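PDB 3EUO: type III Pentaketide Synthase from Neurospora crassa, which probably acts as an acyltransferase of the chalcone and stilbene synthase family, building pentaketides as a fungal type III polyketide synthase. Local coordinates for residues A[293-298]-A[363-368]. Residues are numbered along the deposited sequence; the frame is centred on the assembly and turned at random.
Sequences WAMHPG and CAFGPG
Met-295 and Cys-363 form a parallel beta bridge at one border of the mixed sheet in the thiolase fold, where strand 292-295 lies beside strand 359-366. Cys-363 is held through both of its backbone polar atoms: its N donates to Ala-294 O at 3.0 Å, and its O accepts from His-296 N at 2.8 Å in a nearly linear C=O...N approach of 167°. The tight part of the contact is on the face carrying Met-295, Cys-363 and Phe-365, which helices 300-310 and 258-277 pack against. With CG anti to the backbone N (chi1 -178°) and the chain bent at its next two torsions, Met-295 curls over Cys-363, and both SD and CE settle against the CB and SG of that cysteine; SD lies 3.7 Å from Cys-363 CB. Met-295 SD also reaches Phe-365 CE2 at 4.2 Å, in an oblique Met-aromatic contact, 65° off the ring normal. Replacing Met-295 by an alanine is likely to open a gap beside Cys-363 and take away the Met-aromatic contact, leaving Cys-363 SG as the sulfur beside the Phe-365 ring. Beyond the strand end the two segments touch more sparsely: His-296 CB meets Ala-364 CB at 3.7 Å, with helix 334-342 packing on His-296, while the imidazole turns away toward Asn-329, to which its NE2 is weakly hydrogen-bonded. Past the bridge the chains part as Pro-297 centres an inverse gamma turn, and direct backbone bonding gives way to one bridging water. This water spans the loosened end between two buried residues, donating to His-296 O at 2.7 Å and accepting a weak bond from Phe-365 N at 3.3 Å.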
ATOM      1  N   TRP A 293     -25.832   5.631 -11.086  1.00 16.78           N
ATOM      2  CA  TRP A 293     -24.416   5.918 -11.208  1.00 16.67           C
ATOM      3  C   TRP A 293     -23.842   6.423  -9.885  1.00 16.80           C
ATOM      4  O   TRP A 293     -24.178   7.518  -9.418  1.00 16.94           O
ATOM      5  CB  TRP A 293     -24.185   6.935 -12.323  1.00 17.19           C
ATOM      6  CG  TRP A 293     -24.191   6.347 -13.702  1.00 17.20           C
ATOM      7  CD1 TRP A 293     -25.280   5.947 -14.424  1.00 17.59           C
ATOM      8  CD2 TRP A 293     -23.052   6.123 -14.534  1.00 17.20           C
ATOM      9  NE1 TRP A 293     -24.884   5.472 -15.654  1.00 17.73           N
ATOM     10  CE2 TRP A 293     -23.519   5.563 -15.744  1.00 17.78           C
ATOM     11  CE3 TRP A 293     -21.676   6.329 -14.368  1.00 18.64           C
ATOM     12  CZ2 TRP A 293     -22.659   5.215 -16.791  1.00 17.79           C
ATOM     13  CZ3 TRP A 293     -20.821   5.980 -15.404  1.00 17.98           C
ATOM     14  CH2 TRP A 293     -21.317   5.434 -16.602  1.00 17.67           C
ATOM     15  N   ALA A 294     -23.001   5.597  -9.272  1.00 16.45           N
ATOM     16  CA  ALA A 294     -22.303   5.977  -8.058  1.00 16.08           C
ATOM     17  C   ALA A 294     -20.950   6.550  -8.487  1.00 16.13           C
ATOM     18  O   ALA A 294     -19.956   5.822  -8.579  1.00 15.59           O
ATOM     19  CB  ALA A 294     -22.116   4.759  -7.152  1.00 16.44           C
ATOM     20  N   MET A 295     -20.925   7.849  -8.781  1.00 16.07           N
ATOM     21  CA  MET A 295     -19.695   8.517  -9.202  1.00 16.34           C
ATOM     22  C   MET A 295     -18.964   9.105  -8.007  1.00 16.22           C
ATOM     23  O   MET A 295     -19.596   9.668  -7.113  1.00 16.23           O
ATOM     24  CB  MET A 295     -20.019   9.647 -10.185  1.00 16.83           C
ATOM     25  CG  MET A 295     -18.798  10.394 -10.724  1.00 19.09           C
ATOM     26  SD  MET A 295     -17.886   9.467 -11.981  1.00 26.15           S
ATOM     27  CE  MET A 295     -19.278   8.900 -12.966  1.00 18.47           C
ATOM     28  N   HIS A 296     -17.638   8.987  -7.991  1.00 15.89           N
ATOM     29  CA  HIS A 296     -16.853   9.734  -7.019  1.00 16.38           C
ATOM     30  C   HIS A 296     -16.857  11.197  -7.453  1.00 16.32           C
ATOM     31  O   HIS A 296     -16.411  11.517  -8.561  1.00 16.21           O
ATOM     32  CB  HIS A 296     -15.411   9.233  -6.919  1.00 16.39           C
ATOM     33  CG  HIS A 296     -14.565  10.072  -6.013  1.00 17.87           C
ATOM     34  ND1 HIS A 296     -13.519  10.847  -6.465  1.00 19.68           N
ATOM     35  CD2 HIS A 296     -14.652  10.298  -4.681  1.00 17.48           C
ATOM     36  CE1 HIS A 296     -12.982  11.496  -5.446  1.00 18.06           C
ATOM     37  NE2 HIS A 296     -13.648  11.175  -4.352  1.00 19.53           N
ATOM     38  N   PRO A 297     -17.368  12.089  -6.587  1.00 16.78           N
ATOM     39  CA  PRO A 297     -17.492  13.489  -6.971  1.00 17.16           C
ATOM     40  C   PRO A 297     -16.188  14.250  -6.721  1.00 17.83           C
ATOM     41  O   PRO A 297     -16.087  15.019  -5.757  1.00 17.63           O
ATOM     42  CB  PRO A 297     -18.620  13.987  -6.075  1.00 16.98           C
ATOM     43  CG  PRO A 297     -18.482  13.166  -4.808  1.00 17.31           C
ATOM     44  CD  PRO A 297     -17.866  11.840  -5.219  1.00 16.71           C
ATOM     45  N   GLY A 298     -15.201  14.011  -7.585  1.00 18.27           N
ATOM     46  CA  GLY A 298     -13.875  14.618  -7.456  1.00 19.60           C
ATOM     47  C   GLY A 298     -13.918  16.134  -7.528  1.00 20.23           C
ATOM     48  O   GLY A 298     -13.117  16.814  -6.882  1.00 20.88           O
ATOM     49  N   CYS A 363     -17.821   4.513 -10.279  1.00 15.62           N
ATOM     50  CA  CYS A 363     -16.729   5.131 -11.027  1.00 15.65           C
ATOM     51  C   CYS A 363     -15.939   6.108 -10.156  1.00 15.54           C
ATOM     52  O   CYS A 363     -16.518   6.862  -9.369  1.00 15.62           O
ATOM     53  CB  CYS A 363     -17.273   5.831 -12.273  1.00 15.79           C
ATOM     54  SG  CYS A 363     -16.004   6.494 -13.374  1.00 18.62           S
ATOM     55  N   ALA A 364     -14.613   6.078 -10.301  1.00 15.32           N
ATOM     56  CA  ALA A 364     -13.712   6.956  -9.562  1.00 15.00           C
ATOM     57  C   ALA A 364     -12.428   7.163 -10.363  1.00 15.04           C
ATOM     58  O   ALA A 364     -11.997   6.267 -11.089  1.00 15.08           O
ATOM     59  CB  ALA A 364     -13.384   6.363  -8.189  1.00 15.02           C
ATOM     60  N   PHE A 365     -11.838   8.350 -10.242  1.00 15.17           N
ATOM     61  CA  PHE A 365     -10.533   8.642 -10.842  1.00 15.88           C
ATOM     62  C   PHE A 365      -9.604   9.134  -9.752  1.00 15.24           C
ATOM     63  O   PHE A 365     -10.058   9.748  -8.773  1.00 14.89           O
ATOM     64  CB  PHE A 365     -10.625   9.745 -11.911  1.00 16.97           C
ATOM     65  CG  PHE A 365     -11.743   9.561 -12.897  1.00 20.00           C
ATOM     66  CD1 PHE A 365     -11.544   8.832 -14.067  1.00 22.74           C
ATOM     67  CD2 PHE A 365     -12.988  10.133 -12.670  1.00 22.13           C
ATOM     68  CE1 PHE A 365     -12.580   8.662 -14.986  1.00 23.73           C
ATOM     69  CE2 PHE A 365     -14.036   9.966 -13.579  1.00 23.26           C
ATOM     70  CZ  PHE A 365     -13.826   9.229 -14.740  1.00 21.58           C
ATOM     71  N   GLY A 366      -8.309   8.899  -9.941  1.00 14.51           N
ATOM     72  CA  GLY A 366      -7.276   9.435  -9.050  1.00 14.33           C
ATOM     73  C   GLY A 366      -5.923   9.516  -9.745  1.00 14.12           C
ATOM     74  O   GLY A 366      -5.822   9.237 -10.949  1.00 14.33           O
ATOM     75  N   PRO A 367      -4.871   9.912  -8.999  1.00 14.20           N
ATOM     76  CA  PRO A 367      -3.508   9.973  -9.534  1.00 14.01           C
ATOM     77  C   PRO A 367      -3.137   8.762 -10.395  1.00 13.97           C
ATOM     78  O   PRO A 367      -3.393   7.611 -10.009  1.00 14.59           O
ATOM     79  CB  PRO A 367      -2.647  10.038  -8.270  1.00 14.41           C
ATOM     80  CG  PRO A 367      -3.492  10.787  -7.299  1.00 14.51           C
ATOM     81  CD  PRO A 367      -4.923  10.361  -7.592  1.00 13.88           C
ATOM     82  N   GLY A 368      -2.554   9.039 -11.559  1.00 13.40           N
ATOM     83  CA  GLY A 368      -2.194   8.008 -12.532  1.00 13.54           C
ATOM     84  C   GLY A 368      -2.056   8.570 -13.940  1.00 13.67           C
ATOM     85  O   GLY A 368      -0.960   8.531 -14.515  1.00 14.13           O
TER
HETATM   86  O   HOH W   1     -14.440  10.402 -10.028  1.00 24.25           O